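Local coordinates for Csc2 (PDB 4TXD), which probably binds CRISPR RNA as the Cas7-family backbone subunit of a type I-D interference complex, and carries a bound zinc ion, at residues Val119-Arg122 with Trp123-Glu127; Gln181-Glu184 with Lys185-Gly188; Tyr296-Ala299 with Ala300-Ala303; Val326-Ser329 with Lys330-Ala334. One frame throughout, in Å; residues are numbered along the deposited sequence. Where two conformers were deposited one is given.

Contact 1: residues Val119-Arg122 with Trp123-Glu127; sequences VSKR and WLVQE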
# COMPACT_ATOMS: atom_id res chain seq x y z
N VAL A 119 5.97 -13.67 -26.73
CA VAL A 119 5.58 -14.90 -26.11
C VAL A 119 4.83 -14.61 -24.82
O VAL A 119 3.78 -15.13 -24.57
CB VAL A 119 6.75 -15.79 -25.81
CG1 VAL A 119 6.30 -17.04 -25.11
CG2 VAL A 119 7.49 -16.13 -27.09
N SER A 120 5.43 -13.77 -23.99
CA SER A 120 4.88 -13.48 -22.69
C SER A 120 3.68 -12.57 -22.76
O SER A 120 2.84 -12.60 -21.91
CB SER A 120 5.95 -12.95 -21.76
OG SER A 120 6.71 -11.97 -22.38
N LYS A 121 3.59 -11.79 -23.81
CA LYS A 121 2.45 -10.97 -24.02
C LYS A 121 1.22 -11.80 -24.35
O LYS A 121 0.17 -11.52 -23.85
CB LYS A 121 2.68 -9.94 -25.09
CG LYS A 121 1.43 -9.14 -25.36
CD LYS A 121 1.60 -7.98 -26.27
CE LYS A 121 0.22 -7.42 -26.55
NZ LYS A 121 0.15 -5.98 -26.86
N ARG A 122 1.37 -12.81 -25.19
CA ARG A 122 0.24 -13.64 -25.50
C ARG A 122 -0.24 -14.31 -24.23
O ARG A 122 -1.40 -14.47 -24.07
CB ARG A 122 0.49 -14.65 -26.61
CG ARG A 122 -0.81 -15.26 -27.13
CD ARG A 122 -0.60 -16.68 -27.50
NE ARG A 122 -1.77 -17.53 -27.67
CZ ARG A 122 -2.78 -17.31 -28.49
NH1 ARG A 122 -2.85 -16.22 -29.20
NH2 ARG A 122 -3.73 -18.20 -28.56
N TRP A 123 0.66 -14.69 -23.35
CA TRP A 123 0.25 -15.24 -22.07
C TRP A 123 -0.69 -14.30 -21.36
O TRP A 123 -1.71 -14.70 -20.91
CB TRP A 123 1.41 -15.59 -21.16
CG TRP A 123 1.00 -16.18 -19.87
CD1 TRP A 123 0.88 -17.48 -19.58
CD2 TRP A 123 0.66 -15.47 -18.68
NE1 TRP A 123 0.48 -17.64 -18.30
CE2 TRP A 123 0.35 -16.41 -17.72
CE3 TRP A 123 0.62 -14.13 -18.34
CZ2 TRP A 123 -0.02 -16.07 -16.45
CZ3 TRP A 123 0.26 -13.79 -17.07
CH2 TRP A 123 -0.06 -14.75 -16.15
N LEU A 124 -0.33 -13.04 -21.28
CA LEU A 124 -1.14 -12.08 -20.58
C LEU A 124 -2.47 -11.88 -21.25
O LEU A 124 -3.48 -11.79 -20.60
CB LEU A 124 -0.43 -10.75 -20.45
CG LEU A 124 -1.14 -9.67 -19.64
CD1 LEU A 124 -0.94 -9.87 -18.17
CD2 LEU A 124 -0.79 -8.26 -20.04
N VAL A 125 -2.45 -11.78 -22.56
CA VAL A 125 -3.66 -11.54 -23.28
C VAL A 125 -4.60 -12.73 -23.16
O VAL A 125 -5.75 -12.56 -22.95
CB VAL A 125 -3.38 -11.20 -24.74
CG1 VAL A 125 -4.64 -11.19 -25.56
CG2 VAL A 125 -2.73 -9.86 -24.83
N GLN A 126 -4.07 -13.93 -23.30
CA GLN A 126 -4.90 -15.10 -23.33
C GLN A 126 -5.23 -15.62 -21.95
O GLN A 126 -6.35 -15.89 -21.66
CB GLN A 126 -4.28 -16.20 -24.18
CG GLN A 126 -4.20 -15.88 -25.64
CD GLN A 126 -5.55 -15.72 -26.30
OE1 GLN A 126 -6.43 -16.48 -26.07
NE2 GLN A 126 -5.70 -14.70 -27.12
N GLU A 127 -4.23 -15.74 -21.11
CA GLU A 127 -4.42 -16.33 -19.81
C GLU A 127 -4.94 -15.38 -18.73
O GLU A 127 -5.43 -15.82 -17.72
CB GLU A 127 -3.15 -17.02 -19.36
CG GLU A 127 -2.62 -18.05 -20.32
CD GLU A 127 -3.65 -19.07 -20.73
OE1 GLU A 127 -4.40 -19.52 -19.87
OE2 GLU A 127 -3.69 -19.41 -21.92

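Contact 2: residues Gln181-Glu184 with Lys185-Gly188; sequences QHNE and KFGG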
# COMPACT_ATOMS: atom_id res chain seq x y z
N GLN A 181 -20.54 -0.70 -15.17
CA GLN A 181 -19.54 -0.12 -16.07
C GLN A 181 -18.27 -0.98 -16.14
O GLN A 181 -17.56 -0.97 -17.15
CB GLN A 181 -19.20 1.29 -15.62
CG GLN A 181 -20.38 2.24 -15.71
CD GLN A 181 -19.96 3.68 -15.93
OE1 GLN A 181 -18.90 3.95 -16.49
NE2 GLN A 181 -20.80 4.61 -15.49
N HIS A 182 -18.01 -1.74 -15.09
CA HIS A 182 -16.80 -2.55 -15.03
C HIS A 182 -17.03 -3.97 -15.47
O HIS A 182 -16.16 -4.60 -16.06
CB HIS A 182 -16.22 -2.52 -13.62
CG HIS A 182 -16.01 -1.14 -13.10
ND1 HIS A 182 -16.99 -0.45 -12.42
CD2 HIS A 182 -14.97 -0.28 -13.23
CE1 HIS A 182 -16.54 0.76 -12.12
NE2 HIS A 182 -15.32 0.89 -12.60
N ASN A 183 -18.22 -4.48 -15.18
CA ASN A 183 -18.51 -5.87 -15.44
C ASN A 183 -19.97 -6.00 -15.85
O ASN A 183 -20.87 -5.50 -15.16
CB ASN A 183 -18.18 -6.73 -14.21
CG ASN A 183 -18.25 -8.21 -14.49
OD1 ASN A 183 -19.27 -8.72 -14.94
ND2 ASN A 183 -17.14 -8.92 -14.25
N GLU A 184 -20.21 -6.66 -16.98
CA GLU A 184 -21.55 -6.76 -17.55
C GLU A 184 -22.49 -7.60 -16.69
O GLU A 184 -23.71 -7.53 -16.84
CB GLU A 184 -21.49 -7.35 -18.97
CG GLU A 184 -20.98 -8.79 -19.01
CD GLU A 184 -20.86 -9.35 -20.41
OE1 GLU A 184 -21.00 -8.58 -21.38
OE2 GLU A 184 -20.63 -10.57 -20.54
N LYS A 185 -21.92 -8.40 -15.78
CA LYS A 185 -22.72 -9.18 -14.84
C LYS A 185 -23.22 -8.37 -13.64
O LYS A 185 -23.96 -8.89 -12.80
CB LYS A 185 -21.93 -10.38 -14.34
CG LYS A 185 -21.43 -11.34 -15.43
CD LYS A 185 -20.50 -12.38 -14.81
CE LYS A 185 -19.92 -13.32 -15.86
NZ LYS A 185 -20.95 -14.23 -16.43
N PHE A 186 -22.83 -7.09 -13.55
CA PHE A 186 -23.17 -6.29 -12.36
C PHE A 186 -24.35 -5.34 -12.60
O PHE A 186 -24.46 -4.31 -11.94
CB PHE A 186 -21.95 -5.47 -11.89
CG PHE A 186 -20.81 -6.32 -11.35
CD1 PHE A 186 -20.94 -7.69 -11.22
CD2 PHE A 186 -19.61 -5.73 -10.98
CE1 PHE A 186 -19.90 -8.46 -10.72
CE2 PHE A 186 -18.57 -6.49 -10.50
CZ PHE A 186 -18.71 -7.86 -10.37
N GLY A 187 -25.22 -5.68 -13.54
CA GLY A 187 -26.41 -4.87 -13.76
C GLY A 187 -27.25 -4.77 -12.50
O GLY A 187 -27.55 -5.79 -11.87
N GLY A 188 -27.60 -3.55 -12.11
CA GLY A 188 -28.37 -3.33 -10.89
C GLY A 188 -27.59 -3.60 -9.61
O GLY A 188 -28.19 -3.73 -8.55
O HOH W 1 -26.01 -7.83 -15.38

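Contact 3: residues Tyr296-Ala299 with Ala300-Ala303; sequences YDLA and AENA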
# COMPACT_ATOMS: atom_id res chain seq x y z
N TYR A 296 1.77 4.79 15.82
CA TYR A 296 1.73 5.80 16.85
C TYR A 296 2.58 5.45 18.07
O TYR A 296 3.34 6.24 18.50
CB TYR A 296 0.31 6.08 17.32
CG TYR A 296 0.27 7.09 18.45
CD1 TYR A 296 0.24 8.43 18.20
CD2 TYR A 296 0.30 6.68 19.75
CE1 TYR A 296 0.22 9.34 19.21
CE2 TYR A 296 0.29 7.59 20.77
CZ TYR A 296 0.25 8.92 20.49
OH TYR A 296 0.23 9.82 21.48
N ASP A 297 2.40 4.27 18.61
CA ASP A 297 3.13 3.88 19.80
C ASP A 297 4.62 3.85 19.53
O ASP A 297 5.39 4.24 20.34
CB ASP A 297 2.62 2.55 20.35
CG ASP A 297 1.24 2.65 20.89
OD1 ASP A 297 0.87 3.69 21.37
OD2 ASP A 297 0.52 1.68 20.84
N LEU A 298 5.00 3.38 18.36
CA LEU A 298 6.39 3.29 18.02
C LEU A 298 7.02 4.67 17.91
O LEU A 298 8.08 4.90 18.38
CB LEU A 298 6.57 2.50 16.74
CG LEU A 298 6.23 1.01 16.83
CD1 LEU A 298 6.25 0.36 15.48
CD2 LEU A 298 7.18 0.32 17.75
N ALA A 299 6.31 5.57 17.28
CA ALA A 299 6.78 6.92 17.13
C ALA A 299 6.88 7.61 18.48
O ALA A 299 7.82 8.28 18.74
CB ALA A 299 5.90 7.70 16.20
N ALA A 300 5.90 7.42 19.32
CA ALA A 300 5.89 8.03 20.64
C ALA A 300 7.08 7.58 21.46
O ALA A 300 7.67 8.35 22.14
CB ALA A 300 4.59 7.76 21.35
N GLU A 301 7.42 6.32 21.33
CA GLU A 301 8.61 5.73 21.92
C GLU A 301 9.88 6.38 21.47
O GLU A 301 10.87 6.26 22.10
CB GLU A 301 8.73 4.31 21.43
CG GLU A 301 8.24 3.25 22.34
CD GLU A 301 8.57 1.89 21.77
OE1 GLU A 301 9.75 1.58 21.65
OE2 GLU A 301 7.66 1.17 21.41
N ASN A 302 9.83 6.98 20.30
CA ASN A 302 10.99 7.54 19.65
C ASN A 302 10.93 9.06 19.44
O ASN A 302 11.70 9.60 18.72
CB ASN A 302 11.23 6.84 18.32
CG ASN A 302 11.78 5.46 18.49
OD1 ASN A 302 12.94 5.30 18.74
ND2 ASN A 302 10.95 4.46 18.33
N ALA A 303 10.01 9.70 20.12
CA ALA A 303 9.83 11.13 20.04
C ALA A 303 11.12 11.91 20.21
O ALA A 303 11.82 11.73 21.14
CB ALA A 303 8.83 11.58 21.05

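Contact 4: residues Val326-Ser329 with Lys330-Ala334; sequences VDNS and KLLAA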
# COMPACT_ATOMS: atom_id res chain seq x y z
N VAL A 326 13.39 -7.83 8.24
CA VAL A 326 13.43 -7.88 6.79
C VAL A 326 14.64 -7.12 6.28
O VAL A 326 14.88 -5.98 6.70
CB VAL A 326 12.15 -7.31 6.16
CG1 VAL A 326 12.33 -7.16 4.64
CG2 VAL A 326 10.95 -8.17 6.51
N ASP A 327 15.40 -7.76 5.40
CA ASP A 327 16.52 -7.13 4.74
C ASP A 327 16.02 -6.40 3.50
O ASP A 327 15.85 -7.01 2.44
CB ASP A 327 17.58 -8.17 4.37
CG ASP A 327 18.89 -7.55 3.92
OD1 ASP A 327 19.95 -8.10 4.28
OD2 ASP A 327 18.87 -6.52 3.20
N ASN A 328 15.81 -5.10 3.64
CA ASN A 328 15.21 -4.30 2.57
C ASN A 328 15.99 -4.42 1.27
O ASN A 328 15.41 -4.43 0.20
CB ASN A 328 15.11 -2.83 2.99
CG ASN A 328 14.19 -2.04 2.10
OD1 ASN A 328 12.97 -2.04 2.28
ND2 ASN A 328 14.77 -1.34 1.12
N SER A 329 17.31 -4.52 1.37
CA SER A 329 18.16 -4.65 0.19
C SER A 329 17.93 -5.99 -0.52
O SER A 329 17.94 -6.07 -1.74
CB SER A 329 19.63 -4.52 0.57
OG SER A 329 20.00 -5.55 1.47
N LYS A 330 17.74 -7.04 0.27
CA LYS A 330 17.50 -8.37 -0.29
C LYS A 330 16.13 -8.40 -0.97
O LYS A 330 15.98 -9.00 -2.04
CB LYS A 330 17.58 -9.45 0.77
CG LYS A 330 18.99 -9.81 1.21
CD LYS A 330 18.96 -10.95 2.22
CE LYS A 330 20.32 -11.13 2.89
NZ LYS A 330 20.37 -12.34 3.77
N LEU A 331 15.15 -7.73 -0.36
CA LEU A 331 13.81 -7.63 -0.94
C LEU A 331 13.86 -7.03 -2.33
O LEU A 331 13.28 -7.58 -3.28
CB LEU A 331 12.90 -6.79 -0.03
CG LEU A 331 11.51 -6.46 -0.59
CD1 LEU A 331 10.71 -7.74 -0.86
CD2 LEU A 331 10.73 -5.51 0.34
N LEU A 332 14.56 -5.91 -2.47
CA LEU A 332 14.66 -5.21 -3.74
C LEU A 332 15.33 -6.05 -4.84
O LEU A 332 15.00 -5.93 -6.03
CB LEU A 332 15.43 -3.90 -3.57
CG LEU A 332 14.76 -2.79 -2.73
CD1 LEU A 332 15.72 -1.64 -2.45
CD2 LEU A 332 13.52 -2.27 -3.43
N ALA A 333 16.27 -6.90 -4.44
CA ALA A 333 17.03 -7.68 -5.41
C ALA A 333 16.32 -8.98 -5.78
O ALA A 333 16.46 -9.47 -6.90
CB ALA A 333 18.43 -7.97 -4.86
N ALA A 334 15.56 -9.53 -4.84
CA ALA A 334 14.94 -10.85 -5.02
C ALA A 334 13.69 -10.78 -5.90
O ALA A 334 13.11 -11.80 -6.26
CB ALA A 334 14.58 -11.46 -3.67
O HOH W 2 20.23 -10.03 5.97

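Contact 1: residues Val119-Arg122 with Trp123-Glu127
Four successive i to i+4 hydrogen bonds tie Val119-Arg122 to Trp123-Glu127, so the two segments are consecutive turns of helix 118-134. The bonds tighten along the chain: Trp123 N to Val119 O is weak at 3.4 Å, whereas Gln126 N meets Arg122 O at 2.8 Å with an N-H...O angle of 162°. The helix carries a wider, pi-type turn at 124-127, overlapping the last of these bonds.

Among the side chains, Arg122 and Gln126 carry the contact. Gln126 CG lies beside its backbone N and the chain bends at the second torsion (chi2 -65°), which sets CG over the centre of one face of the Arg122 guanidinium, 3.5 Å from CZ. Its amide then stacks on the guanidinium, the two planes only 13° apart, with Gln126 NE2 3.8 Å from Arg122 NH1. One residue earlier, the extended chain of Lys121 crosses Val125, bringing Lys121 CE to within 4.2 Å of Val125 CG2; its NZ continues to a salt bridge with Glu143. The Trp123 ring has Glu127 CB over one face, offset toward the rim, and Ser120 O lies near its plane at the edge. Helix 343-365 covers this side of the turn, Lys345 making a cation-pi contact with Trp123 and Trp348 packing on Leu124.

No direct hydrogen bond joins Arg122 to the Gln126 amide, because stacked planes direct their N-H groups alongside each other. The pairing is therefore consistent with stacking and van der Waals contact between two flat groups, on an exposed face of the helix.

Contact 2: residues Gln181-Glu184 with Lys185-Gly188
Asn183 OD1 accepts from Lys185 N at 2.8 Å, with an N-H...O angle of 156° and the donor in the plane of the side-chain carbonyl. A side-chain oxygen binding the backbone N-H two residues later is the defining bond of an Asx turn, here in the loop between strands 176-178 and 191-193. The same oxygen lies 3.2 Å from Lys185 CB, so the lysine chain starts out across the amide.

The backbone carbonyl of the asparagine closes a type I beta turn over Asn183-Phe186: Phe186 N reaches Asn183 O at 3.0 Å, although the donor stands well above the carbonyl plane. With CG trans to the backbone nitrogen (chi1 -170°), Asn183 lays its side chain over the Phe186 ring. CB sits over the ring centre in a CH-pi contact, 3.7 Å from the centroid, and the amide stacks with its plane 17° from that of the ring. Farther round the turn a water bridges the backbone, donating to Glu184 O at 2.7 Å and accepting from Gly187 N at 2.9 Å.

Val359 and Val362 of helix 343-365 pack against Asn183 and Phe186 respectively, and Asn183 ND2 donates to Leu135 O. Both ends of this buried amide are thus satisfied: OD1 holds the turn and ND2 the backbone just after helix 118-134. These two bonds fix the amide's rotation and identify its oxygen and nitrogen, while the aromatic ring supplies an apolar floor beneath it.

Contact 3: residues Tyr296-Ala299 with Ala300-Ala303
Asn302 ND2 donates to Leu298 O at 2.9 Å, closing the C-terminal end of helix 295-301 with a side-chain bond; this short helix packs beside the edge of the antiparallel sheet of the Cas7-family fold. The carbonyl lies in the final turn of the helix, and the N-H...O angle is 160°, with the acceptor close to the amide plane of Asn302. Placing CG beside the backbone N (chi1 -74°) turns the amide back toward the helix. The backbone of the same residue bends inward too: Asn302 N reaches Ala299 O at 2.9 Å, an i to i+3 bond whose donor stands above the carbonyl plane.

Before this ending the helix is regular. Ala300 N bonds Tyr296 O at 2.9 Å, and Glu301 N bonds Asp297 O at 3.1 Å. The Glu301 side chain runs alongside Leu298 in the same direction, with OE2 3.8 Å from Leu298 CD2; that carboxylate forms a salt bridge with Arg317 of helix 307-321. Leu298 also packs on Leu314 of this helix, while Val310 and Asn313 lie against Asn302.

A different face meets the edge strand 77-82, where Leu80 touches Tyr296 and Ala299. Tyr296 OH bonds Glu81 N, so the tyrosine spans from helix to strand. Within the helix its ring contact is looser: Tyr296 CE2 approaches Ala300 CB obliquely, at 4.3 Å.

Contact 4: residues Val326-Ser329 with Lys330-Ala334
Capping bonds begin at Asp327, the N-cap residue of helix 328-334. Its OD2 accepts from Lys330 N at 3.2 Å with an N-H...O angle of 152°, the donor coming from above the carboxylate plane, and takes a second, weak bond from Ser329 N. With CG trans to its own backbone N (chi1 -169°), the carboxylate is carried beside the N-H groups of the first turn.

Backbone bonds continue the helix from the same residue. Asp327 O receives Leu331 N at 3.0 Å, almost straight in line with the carbonyl, and also a weak bond from Lys330 N. Leu332 N to Asn328 O and Ala333 N to Ser329 O follow in the usual i to i+4 pattern.

Charge and water form a third group. The extended Lys330 chain crosses Asp327 at about a right angle, its CG 3.5 Å from Asp327 CG and its CE 3.4 Å from Asp327 OD1. The ammonium stops short of a salt bridge, NZ lying 4.3 Å from OD1; a water spans the gap, donating to Asp327 OD1 at 2.6 Å and accepting weakly from Lys330 NZ.

In van der Waals contact, Asn328 ND2 lies 3.7 Å from Leu332 CD1. Asn328 OD1 accepts from Ile282 N of strand 277-288, and Leu331 packs on Leu259 and Ala263 of helix 252-263.

The two carboxylate oxygens divide the work: OD2 serves the helix start and OD1 the water. Nearby N-H dipoles and the lysine would probably stabilise the negative charge of Asp327.

All four contacts are local to one chain and follow one another in sequence without touching. Contacts 1 and 2 belong to the zinc-bearing side: the side chain of Leu124 is about 11 Å from the zinc ion and that of Asn183 about 12 Å, so both lie near the site of Cys146, Asp165, Cys168 and Cys171 without forming it. Their centres are 25 Å apart, and helix 343-365 packs against both. Contacts 3 and 4, also with centres 25 Å apart, border the antiparallel sheet near its outermost strands, 77-82 and 324-325 respectively. Contact 3 lies across the chain's centre from contacts 1 and 2, at 47 and 46 Å between centres.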